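Long-range contacts in putative transcriptional regulator MarR (Geobacillus stearothermophilus, PDB 2RDP), which probably binds DNA as a dimer through winged-helix domains and regulates transcription, as other members of the MarR family do: residues A87-E92 / R99-E104; Y38-P43 / E107-E112; L57-L62 / T72-V77. One frame throughout, in Å; residues are numbered along the deposited sequence.

Contact 1 of 3, residues A87-E92 / R99-E104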
ATOM      1  N   ALA A  87      21.709 -13.236  -8.039  1.00 50.52           N
ATOM      2  CA  ALA A  87      22.572 -14.387  -7.780  1.00 51.81           C
ATOM      3  C   ALA A  87      22.784 -14.497  -6.278  1.00 52.69           C
ATOM      4  O   ALA A  87      22.633 -13.515  -5.548  1.00 52.91           O
ATOM      5  CB  ALA A  87      23.921 -14.235  -8.496  1.00 50.64           C
ATOM      6  N   ARG A  88      23.098 -15.699  -5.818  1.00 54.13           N
ATOM      7  CA  ARG A  88      23.532 -15.916  -4.439  1.00 55.69           C
ATOM      8  C   ARG A  88      25.056 -15.868  -4.366  1.00 56.30           C
ATOM      9  O   ARG A  88      25.738 -16.483  -5.176  1.00 55.98           O
ATOM     10  CB  ARG A  88      23.032 -17.269  -3.951  1.00 56.03           C
ATOM     11  CG  ARG A  88      21.573 -17.282  -3.567  1.00 56.77           C
ATOM     12  CD  ARG A  88      21.189 -18.672  -3.145  1.00 58.19           C
ATOM     13  NE  ARG A  88      20.061 -18.673  -2.201  1.00 59.35           N
ATOM     14  CZ  ARG A  88      18.800 -18.946  -2.526  1.00 58.06           C
ATOM     15  NH1 ARG A  88      17.866 -18.944  -1.585  1.00 56.83           N
ATOM     16  NH2 ARG A  88      18.471 -19.221  -3.788  1.00 57.85           N
ATOM     17  N   VAL A  89      25.591 -15.111  -3.418  1.00 57.54           N
ATOM     18  CA  VAL A  89      27.033 -14.895  -3.345  1.00 58.84           C
ATOM     19  C   VAL A  89      27.499 -15.060  -1.920  1.00 60.11           C
ATOM     20  O   VAL A  89      27.109 -14.281  -1.049  1.00 59.99           O
ATOM     21  CB  VAL A  89      27.438 -13.455  -3.831  1.00 58.76           C
ATOM     22  CG1 VAL A  89      28.966 -13.265  -3.729  1.00 59.29           C
ATOM     23  CG2 VAL A  89      26.986 -13.203  -5.257  1.00 57.69           C
ATOM     24  N   ARG A  90      28.348 -16.049  -1.675  1.00 62.16           N
ATOM     25  CA  ARG A  90      28.887 -16.215  -0.333  1.00 64.88           C
ATOM     26  C   ARG A  90      30.052 -15.285  -0.053  1.00 66.27           C
ATOM     27  O   ARG A  90      30.735 -14.852  -0.974  1.00 66.39           O
ATOM     28  CB  ARG A  90      29.268 -17.667  -0.034  1.00 65.09           C
ATOM     29  CG  ARG A  90      30.226 -18.321  -0.995  1.00 67.78           C
ATOM     30  CD  ARG A  90      30.611 -19.693  -0.458  1.00 72.01           C
ATOM     31  NE  ARG A  90      29.434 -20.394   0.067  1.00 73.49           N
ATOM     32  CZ  ARG A  90      28.854 -21.440  -0.519  1.00 74.17           C
ATOM     33  NH1 ARG A  90      27.787 -21.992   0.044  1.00 72.69           N
ATOM     34  NH2 ARG A  90      29.348 -21.943  -1.658  1.00 74.45           N
ATOM     35  N   ASP A  91      30.256 -14.968   1.225  1.00 68.39           N
ATOM     36  CA  ASP A  91      31.454 -14.249   1.658  1.00 70.63           C
ATOM     37  C   ASP A  91      32.729 -15.015   1.316  1.00 71.60           C
ATOM     38  O   ASP A  91      32.747 -16.258   1.294  1.00 71.78           O
ATOM     39  CB  ASP A  91      31.432 -13.992   3.167  1.00 70.85           C
ATOM     40  CG  ASP A  91      31.011 -12.578   3.509  1.00 72.69           C
ATOM     41  OD1 ASP A  91      31.494 -11.611   2.864  1.00 74.25           O
ATOM     42  OD2 ASP A  91      30.195 -12.428   4.437  1.00 73.73           O
ATOM     43  N   GLU A  92      33.792 -14.269   1.039  1.00 72.89           N
ATOM     44  CA  GLU A  92      35.111 -14.868   0.941  1.00 74.07           C
ATOM     45  C   GLU A  92      35.573 -15.141   2.374  1.00 74.69           C
ATOM     46  O   GLU A  92      36.173 -16.183   2.653  1.00 74.72           O
ATOM     47  CB  GLU A  92      36.073 -13.934   0.203  1.00 74.44           C
ATOM     48  CG  GLU A  92      35.474 -13.293  -1.061  1.00 75.19           C
ATOM     49  CD  GLU A  92      36.421 -12.305  -1.735  1.00 76.62           C
ATOM     50  OE1 GLU A  92      37.617 -12.650  -1.922  1.00 76.55           O
ATOM     51  OE2 GLU A  92      35.954 -11.188  -2.080  1.00 76.55           O
ATOM     52  N   ARG A  99      24.726 -14.092   0.496  1.00 50.82           N
ATOM     53  CA  ARG A  99      23.936 -12.898   0.250  1.00 50.80           C
ATOM     54  C   ARG A  99      23.315 -12.939  -1.139  1.00 50.73           C
ATOM     55  O   ARG A  99      23.838 -13.588  -2.036  1.00 50.80           O
ATOM     56  CB  ARG A  99      24.788 -11.639   0.395  1.00 50.82           C
ATOM     57  CG  ARG A  99      25.235 -11.378   1.799  1.00 51.67           C
ATOM     58  CD  ARG A  99      25.974 -10.062   1.936  1.00 53.32           C
ATOM     59  NE  ARG A  99      26.448  -9.912   3.310  1.00 53.73           N
ATOM     60  CZ  ARG A  99      27.628 -10.354   3.749  1.00 55.70           C
ATOM     61  NH1 ARG A  99      28.480 -10.968   2.923  1.00 53.45           N
ATOM     62  NH2 ARG A  99      27.963 -10.182   5.021  1.00 55.04           N
ATOM     63  N   ILE A 100      22.205 -12.226  -1.299  1.00 51.00           N
ATOM     64  CA  ILE A 100      21.542 -12.073  -2.566  1.00 51.12           C
ATOM     65  C   ILE A 100      22.109 -10.817  -3.198  1.00 52.34           C
ATOM     66  O   ILE A 100      22.191  -9.771  -2.557  1.00 53.14           O
ATOM     67  CB  ILE A 100      19.996 -11.938  -2.404  1.00 51.31           C
ATOM     68  CG1 ILE A 100      19.429 -13.015  -1.461  1.00 49.58           C
ATOM     69  CG2 ILE A 100      19.300 -11.985  -3.751  1.00 49.46           C
ATOM     70  CD1 ILE A 100      20.040 -14.421  -1.664  1.00 50.46           C
ATOM     71  N   ARG A 101      22.521 -10.932  -4.454  1.00 52.78           N
ATOM     72  CA  ARG A 101      23.052  -9.808  -5.201  1.00 52.89           C
ATOM     73  C   ARG A 101      22.231  -9.567  -6.456  1.00 53.16           C
ATOM     74  O   ARG A 101      22.012 -10.485  -7.261  1.00 53.10           O
ATOM     75  CB  ARG A 101      24.495 -10.085  -5.597  1.00 52.59           C
ATOM     76  CG  ARG A 101      24.994  -9.247  -6.750  1.00 53.81           C
ATOM     77  CD  ARG A 101      26.450  -9.561  -7.030  1.00 55.50           C
ATOM     78  NE  ARG A 101      27.250  -9.350  -5.826  1.00 55.87           N
ATOM     79  CZ  ARG A 101      28.537  -9.666  -5.704  1.00 56.62           C
ATOM     80  NH1 ARG A 101      29.203 -10.205  -6.728  1.00 55.67           N
ATOM     81  NH2 ARG A 101      29.161  -9.436  -4.550  1.00 56.09           N
ATOM     82  N   LEU A 102      21.816  -8.317  -6.622  1.00 52.91           N
ATOM     83  CA  LEU A 102      21.192  -7.843  -7.830  1.00 53.54           C
ATOM     84  C   LEU A 102      22.080  -8.042  -9.047  1.00 54.00           C
ATOM     85  O   LEU A 102      23.171  -7.451  -9.141  1.00 54.69           O
ATOM     86  CB  LEU A 102      20.882  -6.347  -7.663  1.00 53.64           C
ATOM     87  CG  LEU A 102      19.856  -5.716  -8.598  1.00 53.06           C
ATOM     88  CD1 LEU A 102      18.520  -6.474  -8.535  1.00 48.69           C
ATOM     89  CD2 LEU A 102      19.700  -4.208  -8.290  1.00 50.59           C
ATOM     90  N   LEU A 103      21.616  -8.870  -9.982  1.00 54.26           N
ATOM     91  CA  LEU A 103      22.245  -8.972 -11.304  1.00 54.48           C
ATOM     92  C   LEU A 103      21.817  -7.839 -12.264  1.00 55.15           C
ATOM     93  O   LEU A 103      20.781  -7.197 -12.070  1.00 55.08           O
ATOM     94  CB  LEU A 103      21.956 -10.340 -11.923  1.00 54.11           C
ATOM     95  CG  LEU A 103      22.566 -11.509 -11.153  1.00 53.87           C
ATOM     96  CD1 LEU A 103      22.340 -12.804 -11.907  1.00 52.46           C
ATOM     97  CD2 LEU A 103      24.045 -11.251 -10.922  1.00 53.62           C
ATOM     98  N   GLU A 104      22.601  -7.621 -13.315  1.00 56.44           N
ATOM     99  CA  GLU A 104      22.339  -6.549 -14.279  1.00 57.46           C
ATOM    100  C   GLU A 104      20.943  -6.641 -14.877  1.00 56.87           C
ATOM    101  O   GLU A 104      20.316  -5.613 -15.099  1.00 56.56           O
ATOM    102  CB  GLU A 104      23.382  -6.541 -15.404  1.00 58.08           C
ATOM    103  CG  GLU A 104      23.212  -5.402 -16.427  1.00 62.49           C
ATOM    104  CD  GLU A 104      24.214  -5.496 -17.566  1.00 69.69           C
ATOM    105  OE1 GLU A 104      25.060  -6.432 -17.566  1.00 73.46           O
ATOM    106  OE2 GLU A 104      24.173  -4.636 -18.476  1.00 73.44           O
TER
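The beta hairpin that forms the wing of the winged helix is built here, where Ala87, Arg88 and Val89 run antiparallel to Arg101, Ile100 and Arg99. Two hydrogen-bonded pairs flank a non-hydrogen-bonded one. Ala87 and Arg101 exchange both bonds, Arg101 N reaching Ala87 O at 2.8 Å, and Val89 and Arg99 likewise exchange both of theirs. Between them Arg88 and Ile100 lie side by side on the face turned to helix 70-82, Arg88 CG 3.8 Å from Ile100 CD1, while the Arg88 guanidinium runs on to salt bridges with Asp78 and Glu81. On the other face Val89 CG2 lies over one face of the Arg101 guanidinium, offset toward its rim and 3.9 Å from Arg101 CZ; a bend at chi3 (-57°) folds that arginine back across the valine, and its NH2 pairs with Asp56. Farther out, Arg99 stretches CG to NE and offers its guanidinium edge to Asp91. Asp91 OD2 forms the salt bridge, 2.7 Å from Arg99 NH1; the hydrogen bonds it takes from NH1 and NH2 are both bent and weak, and the two planes stand 77° apart. With an alanine at Asp91 the Arg99 guanidinium loses this carboxylate, and its outer end would probably be less firmly fixed in rotation. At the base of the hairpin, Ala87 CB packs on Leu103 CD2 at 3.8 Å, just where helix 104-124 begins. An antiparallel hairpin after the recognition-helix position, as here after helix 70-82, is the wing of the winged-helix fold of the MarR family.

Contact 2 of 3, residues Y38-P43 / E107-E112. With NA (sodium ion), chain B.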
ATOM      1  N   TYR A  38       6.076  -5.515 -17.355  1.00 56.47           N
ATOM      2  CA  TYR A  38       7.386  -5.995 -16.931  1.00 56.16           C
ATOM      3  C   TYR A  38       7.325  -7.434 -16.502  1.00 56.66           C
ATOM      4  O   TYR A  38       6.320  -7.855 -15.923  1.00 57.19           O
ATOM      5  CB  TYR A  38       7.953  -5.103 -15.814  1.00 55.82           C
ATOM      6  CG  TYR A  38       8.148  -3.701 -16.334  1.00 55.91           C
ATOM      7  CD1 TYR A  38       9.259  -3.367 -17.120  1.00 52.94           C
ATOM      8  CD2 TYR A  38       7.174  -2.730 -16.117  1.00 55.59           C
ATOM      9  CE1 TYR A  38       9.396  -2.091 -17.646  1.00 55.92           C
ATOM     10  CE2 TYR A  38       7.307  -1.458 -16.630  1.00 57.15           C
ATOM     11  CZ  TYR A  38       8.409  -1.139 -17.383  1.00 57.05           C
ATOM     12  OH  TYR A  38       8.497   0.136 -17.860  1.00 58.59           O
ATOM     13  N   PRO A  39       8.406  -8.201 -16.770  1.00 57.03           N
ATOM     14  CA  PRO A  39       8.354  -9.623 -16.438  1.00 57.42           C
ATOM     15  C   PRO A  39       8.596  -9.950 -14.956  1.00 57.73           C
ATOM     16  O   PRO A  39       9.022 -11.049 -14.651  1.00 59.06           O
ATOM     17  CB  PRO A  39       9.439 -10.235 -17.356  1.00 57.32           C
ATOM     18  CG  PRO A  39      10.444  -9.136 -17.508  1.00 56.62           C
ATOM     19  CD  PRO A  39       9.694  -7.827 -17.403  1.00 56.82           C
ATOM     20  N   ILE A  40       8.315  -9.030 -14.040  1.00 57.74           N
ATOM     21  CA  ILE A  40       8.390  -9.341 -12.608  1.00 57.24           C
ATOM     22  C   ILE A  40       7.031  -9.183 -11.950  1.00 57.24           C
ATOM     23  O   ILE A  40       6.110  -8.584 -12.540  1.00 57.44           O
ATOM     24  CB  ILE A  40       9.423  -8.465 -11.880  1.00 57.77           C
ATOM     25  CG1 ILE A  40       9.098  -6.975 -12.071  1.00 56.62           C
ATOM     26  CG2 ILE A  40      10.850  -8.824 -12.370  1.00 57.24           C
ATOM     27  CD1 ILE A  40       9.924  -6.045 -11.234  1.00 56.01           C
ATOM     28  N   THR A  41       6.898  -9.737 -10.755  1.00 56.80           N
ATOM     29  CA  THR A  41       5.669  -9.639  -9.994  1.00 57.04           C
ATOM     30  C   THR A  41       5.845  -8.561  -8.913  1.00 57.61           C
ATOM     31  O   THR A  41       6.973  -8.092  -8.684  1.00 58.11           O
ATOM     32  CB  THR A  41       5.270 -11.016  -9.381  1.00 56.86           C
ATOM     33  OG1 THR A  41       6.178 -11.372  -8.333  1.00 58.11           O
ATOM     34  CG2 THR A  41       5.302 -12.086 -10.453  1.00 56.04           C
ATOM     35  N   PRO A  42       4.743  -8.143  -8.243  1.00 57.59           N
ATOM     36  CA  PRO A  42       4.892  -7.153  -7.173  1.00 57.40           C
ATOM     37  C   PRO A  42       5.885  -7.480  -6.043  1.00 56.61           C
ATOM     38  O   PRO A  42       6.638  -6.590  -5.660  1.00 57.48           O
ATOM     39  CB  PRO A  42       3.470  -6.994  -6.633  1.00 57.37           C
ATOM     40  CG  PRO A  42       2.622  -7.378  -7.734  1.00 58.31           C
ATOM     41  CD  PRO A  42       3.327  -8.482  -8.463  1.00 57.37           C
ATOM     42  N   PRO A  43       5.881  -8.718  -5.490  1.00 56.06           N
ATOM     43  CA  PRO A  43       6.902  -8.985  -4.442  1.00 54.94           C
ATOM     44  C   PRO A  43       8.355  -9.056  -4.981  1.00 55.17           C
ATOM     45  O   PRO A  43       9.304  -8.770  -4.220  1.00 55.89           O
ATOM     46  CB  PRO A  43       6.467 -10.319  -3.836  1.00 54.77           C
ATOM     47  CG  PRO A  43       5.152 -10.635  -4.437  1.00 55.86           C
ATOM     48  CD  PRO A  43       5.023  -9.892  -5.722  1.00 55.13           C
ATOM     49  N   GLU A 107      18.494  -5.391 -12.167  1.00 57.73           N
ATOM     50  CA  GLU A 107      18.671  -3.936 -12.005  1.00 59.13           C
ATOM     51  C   GLU A 107      18.088  -3.133 -13.160  1.00 58.90           C
ATOM     52  O   GLU A 107      17.448  -2.125 -12.942  1.00 59.01           O
ATOM     53  CB  GLU A 107      20.148  -3.565 -11.849  1.00 59.57           C
ATOM     54  CG  GLU A 107      20.334  -2.199 -11.228  1.00 64.17           C
ATOM     55  CD  GLU A 107      21.723  -1.652 -11.419  1.00 69.92           C
ATOM     56  OE1 GLU A 107      22.457  -2.240 -12.237  1.00 71.86           O
ATOM     57  OE2 GLU A 107      22.071  -0.620 -10.778  1.00 72.99           O
ATOM     58  N   ARG A 108      18.311  -3.603 -14.379  0.70 59.08           N
ATOM     59  CA  ARG A 108      17.813  -2.934 -15.568  0.70 59.53           C
ATOM     60  C   ARG A 108      16.295  -2.775 -15.480  0.70 59.15           C
ATOM     61  O   ARG A 108      15.789  -1.668 -15.641  0.70 59.54           O
ATOM     62  CB  ARG A 108      18.234  -3.704 -16.832  0.70 59.68           C
ATOM     63  CG  ARG A 108      19.053  -2.891 -17.801  0.70 61.92           C
ATOM     64  CD  ARG A 108      18.982  -3.492 -19.183  0.70 65.50           C
ATOM     65  NE  ARG A 108      20.255  -4.064 -19.620  0.70 67.88           N
ATOM     66  CZ  ARG A 108      21.107  -3.442 -20.441  0.70 69.17           C
ATOM     67  NH1 ARG A 108      20.829  -2.222 -20.904  0.70 69.33           N
ATOM     68  NH2 ARG A 108      22.241  -4.031 -20.799  0.70 69.11           N
ATOM     69  N   ILE A 109      15.591  -3.872 -15.182  1.00 58.75           N
ATOM     70  CA  ILE A 109      14.128  -3.878 -15.023  1.00 58.29           C
ATOM     71  C   ILE A 109      13.596  -2.931 -13.928  1.00 58.50           C
ATOM     72  O   ILE A 109      12.686  -2.141 -14.182  1.00 58.57           O
ATOM     73  CB  ILE A 109      13.600  -5.320 -14.755  1.00 58.15           C
ATOM     74  CG1 ILE A 109      13.681  -6.166 -16.016  1.00 56.83           C
ATOM     75  CG2 ILE A 109      12.143  -5.313 -14.291  1.00 56.99           C
ATOM     76  CD1 ILE A 109      13.550  -7.617 -15.730  1.00 56.10           C
ATOM     77  N   ILE A 110      14.138  -3.007 -12.719  1.00 58.66           N
ATOM     78  CA  ILE A 110      13.633  -2.158 -11.666  1.00 59.25           C
ATOM     79  C   ILE A 110      13.891  -0.699 -11.807  1.00 59.59           C
ATOM     80  O   ILE A 110      13.078   0.092 -11.387  1.00 60.12           O
ATOM     81  CB  ILE A 110      14.094  -2.518 -10.274  1.00 59.88           C
ATOM     82  CG1 ILE A 110      15.605  -2.643 -10.212  1.00 58.94           C
ATOM     83  CG2 ILE A 110      13.294  -3.682  -9.772  1.00 62.16           C
ATOM     84  CD1 ILE A 110      16.086  -2.581  -8.854  1.00 62.55           C
ATOM     85  N   GLU A 111      15.037  -0.342 -12.353  1.00 60.65           N
ATOM     86  CA  GLU A 111      15.312   1.037 -12.708  1.00 61.60           C
ATOM     87  C   GLU A 111      14.290   1.575 -13.706  1.00 60.94           C
ATOM     88  O   GLU A 111      13.926   2.753 -13.677  1.00 60.54           O
ATOM     89  CB  GLU A 111      16.701   1.128 -13.324  1.00 62.33           C
ATOM     90  CG  GLU A 111      17.810   0.851 -12.316  1.00 66.00           C
ATOM     91  CD  GLU A 111      19.173   1.366 -12.779  1.00 71.89           C
ATOM     92  OE1 GLU A 111      19.600   1.111 -13.955  1.00 69.65           O
ATOM     93  OE2 GLU A 111      19.805   2.040 -11.925  1.00 75.54           O
ATOM     94  N   GLU A 112      13.857   0.698 -14.602  1.00 60.07           N
ATOM     95  CA  GLU A 112      12.860   1.039 -15.575  1.00 59.34           C
ATOM     96  C   GLU A 112      11.481   1.176 -14.944  1.00 58.08           C
ATOM     97  O   GLU A 112      10.728   2.067 -15.305  1.00 58.01           O
ATOM     98  CB  GLU A 112      12.852  -0.032 -16.645  1.00 60.23           C
ATOM     99  CG  GLU A 112      12.138   0.374 -17.893  1.00 64.89           C
ATOM    100  CD  GLU A 112      12.407  -0.544 -19.057  1.00 70.97           C
ATOM    101  OE1 GLU A 112      13.169  -1.552 -18.919  1.00 71.91           O
ATOM    102  OE2 GLU A 112      11.832  -0.235 -20.126  1.00 74.34           O
TER
HETATM  103 NA    NA B 148       4.253  -8.343 -14.497  1.00 35.28          NA
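A sodium site lies in the turn that leads into helix 42-54, and the side chains of that turn pack on the first half of helix 104-124. Tyr38 O and Ile40 O bind the sodium ion at 2.6 Å and 2.7 Å, and Leu35 O completes the three protein ligands. Backbone carbonyls thus do the binding, while Tyr38 and Ile40 point their side chains at the helix and the Pro39 ring touches it from beside them. Ile109 is their common partner, and its two ends are used separately. Ile109 CG2, anti to the backbone N, comes 3.8 Å from Ile40 CD1 as the two side chains slide past each other in opposite directions; Ile109 CD1 meets Pro39 CG tip to tip at 3.9 Å. Ile40 holds CG1 between its own backbone N and carbonyl carbon (chi1 57°), and from there Ile40 CD1 also brushes Ile110 CG2 at 4.4 Å. Glu112 crosses obliquely at the edge of the Tyr38 ring, with OE2 near the ring plane. Glu112 CG is 3.6 Å from Tyr38 OH and Glu112 CD is 3.7 Å from Tyr38 CE1, with the carboxylate turned 71° from the ring. The touch is one of van der Waals packing. Leu85 touches both Ile40 and Ile109. Three backbone carbonyls thus hold a sodium ion in the connection between helix 10-35 and helix 42-54, where the winged-helix region packs on helix 104-124.

Contact 3 of 3, residues L57-L62 / T72-V77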
ATOM      1  N   LEU A  57      22.052  -8.448   0.259  1.00 52.23           N
ATOM      2  CA  LEU A  57      21.314  -8.757   1.508  1.00 51.34           C
ATOM      3  C   LEU A  57      21.245 -10.247   1.694  1.00 50.94           C
ATOM      4  O   LEU A  57      21.113 -10.970   0.724  1.00 51.29           O
ATOM      5  CB  LEU A  57      19.877  -8.222   1.465  1.00 51.20           C
ATOM      6  CG  LEU A  57      19.629  -6.705   1.385  1.00 50.01           C
ATOM      7  CD1 LEU A  57      18.157  -6.455   1.306  1.00 50.44           C
ATOM      8  CD2 LEU A  57      20.238  -5.945   2.579  1.00 49.35           C
ATOM      9  N   THR A  58      21.347 -10.721   2.929  1.00 50.52           N
ATOM     10  CA  THR A  58      21.060 -12.124   3.198  1.00 50.14           C
ATOM     11  C   THR A  58      19.552 -12.317   3.094  1.00 50.30           C
ATOM     12  O   THR A  58      18.806 -11.351   3.063  1.00 50.75           O
ATOM     13  CB  THR A  58      21.570 -12.568   4.586  1.00 49.98           C
ATOM     14  OG1 THR A  58      20.815 -11.911   5.599  1.00 50.80           O
ATOM     15  CG2 THR A  58      23.062 -12.231   4.779  1.00 48.68           C
ATOM     16  N   VAL A  59      19.093 -13.553   3.020  1.00 50.61           N
ATOM     17  CA  VAL A  59      17.656 -13.832   2.982  1.00 50.94           C
ATOM     18  C   VAL A  59      17.036 -13.396   4.312  1.00 50.73           C
ATOM     19  O   VAL A  59      15.919 -12.900   4.354  1.00 50.99           O
ATOM     20  CB  VAL A  59      17.367 -15.357   2.720  1.00 51.23           C
ATOM     21  CG1 VAL A  59      15.907 -15.669   2.902  1.00 53.45           C
ATOM     22  CG2 VAL A  59      17.805 -15.791   1.324  1.00 51.46           C
ATOM     23  N   GLY A  60      17.754 -13.593   5.411  1.00 50.07           N
ATOM     24  CA  GLY A  60      17.292 -13.081   6.678  1.00 50.41           C
ATOM     25  C   GLY A  60      17.110 -11.566   6.673  1.00 51.17           C
ATOM     26  O   GLY A  60      16.106 -11.073   7.148  1.00 51.95           O
ATOM     27  N   GLU A  61      18.065 -10.823   6.130  1.00 51.22           N
ATOM     28  CA  GLU A  61      17.955  -9.372   6.076  1.00 52.12           C
ATOM     29  C   GLU A  61      16.834  -8.939   5.157  1.00 52.35           C
ATOM     30  O   GLU A  61      16.074  -8.012   5.464  1.00 53.43           O
ATOM     31  CB  GLU A  61      19.251  -8.755   5.590  1.00 52.14           C
ATOM     32  CG  GLU A  61      20.412  -9.141   6.435  1.00 55.92           C
ATOM     33  CD  GLU A  61      21.692  -8.462   6.013  1.00 60.31           C
ATOM     34  OE1 GLU A  61      22.318  -7.856   6.907  1.00 63.87           O
ATOM     35  OE2 GLU A  61      22.072  -8.544   4.816  1.00 60.66           O
ATOM     36  N   LEU A  62      16.713  -9.621   4.036  1.00 52.38           N
ATOM     37  CA  LEU A  62      15.704  -9.279   3.056  1.00 52.85           C
ATOM     38  C   LEU A  62      14.324  -9.528   3.629  1.00 52.12           C
ATOM     39  O   LEU A  62      13.425  -8.704   3.514  1.00 52.66           O
ATOM     40  CB  LEU A  62      15.930 -10.079   1.743  1.00 53.47           C
ATOM     41  CG  LEU A  62      14.985  -9.798   0.562  1.00 54.69           C
ATOM     42  CD1 LEU A  62      15.003  -8.303   0.204  1.00 55.96           C
ATOM     43  CD2 LEU A  62      15.375 -10.599  -0.667  1.00 57.37           C
ATOM     44  N   THR A  72       9.016 -18.064   2.903  1.00 50.58           N
ATOM     45  CA  THR A  72       8.458 -17.197   1.835  1.00 50.05           C
ATOM     46  C   THR A  72       9.535 -16.445   1.081  1.00 50.56           C
ATOM     47  O   THR A  72       9.503 -16.379  -0.161  1.00 52.34           O
ATOM     48  CB  THR A  72       7.464 -16.168   2.423  1.00 49.84           C
ATOM     49  OG1 THR A  72       6.601 -16.836   3.352  1.00 49.18           O
ATOM     50  CG2 THR A  72       6.607 -15.500   1.327  1.00 48.72           C
ATOM     51  N   THR A  73      10.487 -15.861   1.807  1.00 49.62           N
ATOM     52  CA  THR A  73      11.511 -15.078   1.162  1.00 48.83           C
ATOM     53  C   THR A  73      12.461 -15.952   0.338  1.00 48.76           C
ATOM     54  O   THR A  73      12.957 -15.523  -0.674  1.00 48.75           O
ATOM     55  CB  THR A  73      12.299 -14.258   2.172  1.00 49.37           C
ATOM     56  OG1 THR A  73      11.373 -13.576   3.017  1.00 50.97           O
ATOM     57  CG2 THR A  73      13.202 -13.251   1.452  1.00 45.60           C
ATOM     58  N   THR A  74      12.686 -17.180   0.778  1.00 48.99           N
ATOM     59  CA  THR A  74      13.575 -18.122   0.100  1.00 49.28           C
ATOM     60  C   THR A  74      12.967 -18.576  -1.220  1.00 50.08           C
ATOM     61  O   THR A  74      13.673 -18.671  -2.188  1.00 49.90           O
ATOM     62  CB  THR A  74      13.885 -19.343   1.040  1.00 49.33           C
ATOM     63  OG1 THR A  74      14.498 -18.871   2.248  1.00 48.21           O
ATOM     64  CG2 THR A  74      14.773 -20.406   0.363  1.00 46.97           C
ATOM     65  N   ASP A  75      11.669 -18.893  -1.231  1.00 52.23           N
ATOM     66  CA  ASP A  75      10.951 -19.244  -2.468  1.00 53.99           C
ATOM     67  C   ASP A  75      10.994 -18.104  -3.480  1.00 54.44           C
ATOM     68  O   ASP A  75      11.139 -18.328  -4.671  1.00 56.30           O
ATOM     69  CB  ASP A  75       9.493 -19.602  -2.186  1.00 53.96           C
ATOM     70  CG  ASP A  75       9.330 -20.909  -1.353  1.00 56.65           C
ATOM     71  OD1 ASP A  75      10.301 -21.698  -1.200  1.00 56.27           O
ATOM     72  OD2 ASP A  75       8.198 -21.141  -0.849  1.00 58.29           O
ATOM     73  N   LEU A  76      10.862 -16.876  -3.003  1.00 55.00           N
ATOM     74  CA  LEU A  76      10.916 -15.690  -3.857  1.00 54.05           C
ATOM     75  C   LEU A  76      12.312 -15.502  -4.473  1.00 53.48           C
ATOM     76  O   LEU A  76      12.452 -15.325  -5.689  1.00 52.91           O
ATOM     77  CB  LEU A  76      10.492 -14.471  -3.041  1.00 53.83           C
ATOM     78  CG  LEU A  76      10.452 -13.100  -3.727  1.00 55.47           C
ATOM     79  CD1 LEU A  76       9.308 -13.020  -4.702  1.00 54.66           C
ATOM     80  CD2 LEU A  76      10.255 -12.077  -2.635  1.00 56.97           C
ATOM     81  N   VAL A  77      13.332 -15.547  -3.619  1.00 53.20           N
ATOM     82  CA  VAL A  77      14.707 -15.479  -4.049  1.00 52.40           C
ATOM     83  C   VAL A  77      14.996 -16.614  -5.046  1.00 53.70           C
ATOM     84  O   VAL A  77      15.515 -16.358  -6.120  1.00 53.47           O
ATOM     85  CB  VAL A  77      15.667 -15.454  -2.849  1.00 52.27           C
ATOM     86  CG1 VAL A  77      17.148 -15.612  -3.293  1.00 48.14           C
ATOM     87  CG2 VAL A  77      15.472 -14.153  -2.083  1.00 50.41           C
TER
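Val59 and Leu62, one turn apart on helix 59-66, meet Thr73, Thr74 and Val77 of helix 70-82. Val59 places CG1 anti to its backbone N (chi1 171°), which carries this methyl between the two threonines. The Val59 side chain slides past Thr73 and crosses Thr74 at about a right angle, with Val59 CG1 3.9 Å from Thr73 CG2 and 3.6 Å from Thr74 OG1. Both threonines share one conformation, OG1 beside the backbone N and CG2 opposite that nitrogen, but they show different groups to the valine: Thr73 its methyl, Thr74 its hydroxyl. Each OG1 hydrogen-bonds to a carbonyl four residues back, Thr73 to Ala69 O just before the helix and Thr74 to Cys70 O in its first turn. Leu62 likewise sets CG away from its backbone N and drops it obliquely onto Thr73 CG2 at 4.0 Å. Leu62 CD2 also reaches Val77 CG2, at 3.8 Å, while the other methyl of Val77 packs against Ile100 of the wing. A capping box fixes the start of helix 59-66: Glu61 N gives to Thr58 OG1 at 3.0 Å, and Thr58 N to Glu61 OE2. Methyl groups do nearly all the joining, and the two threonine hydroxyls are satisfied by carbonyls four residues earlier in the chain, so shape and burial, rather than polar bonds between the segments, set how these two helices of the probable helix-turn-helix unit sit together.

In the fold
From the N terminus, helix 10-35 runs into the sodium turn, where residues 38-43 open contact 2. Helices 42-54, 59-66 and 70-82 follow, and contact 3 closes the short loop between the last two. The chain then enters the wing, and contact 1 closes that hairpin before helix 104-124 returns to complete contact 2. Contacts 3 and 1 therefore stand in series, both enclosed by the long loop of contact 2. Ile100 links contacts 1 and 3, its N probably hydrogen-bonded to Leu57 O. Leu102 spans contacts 1 and 2, resting on Glu107 and Ile110, while Pro43 touches Leu76 between contacts 2 and 3.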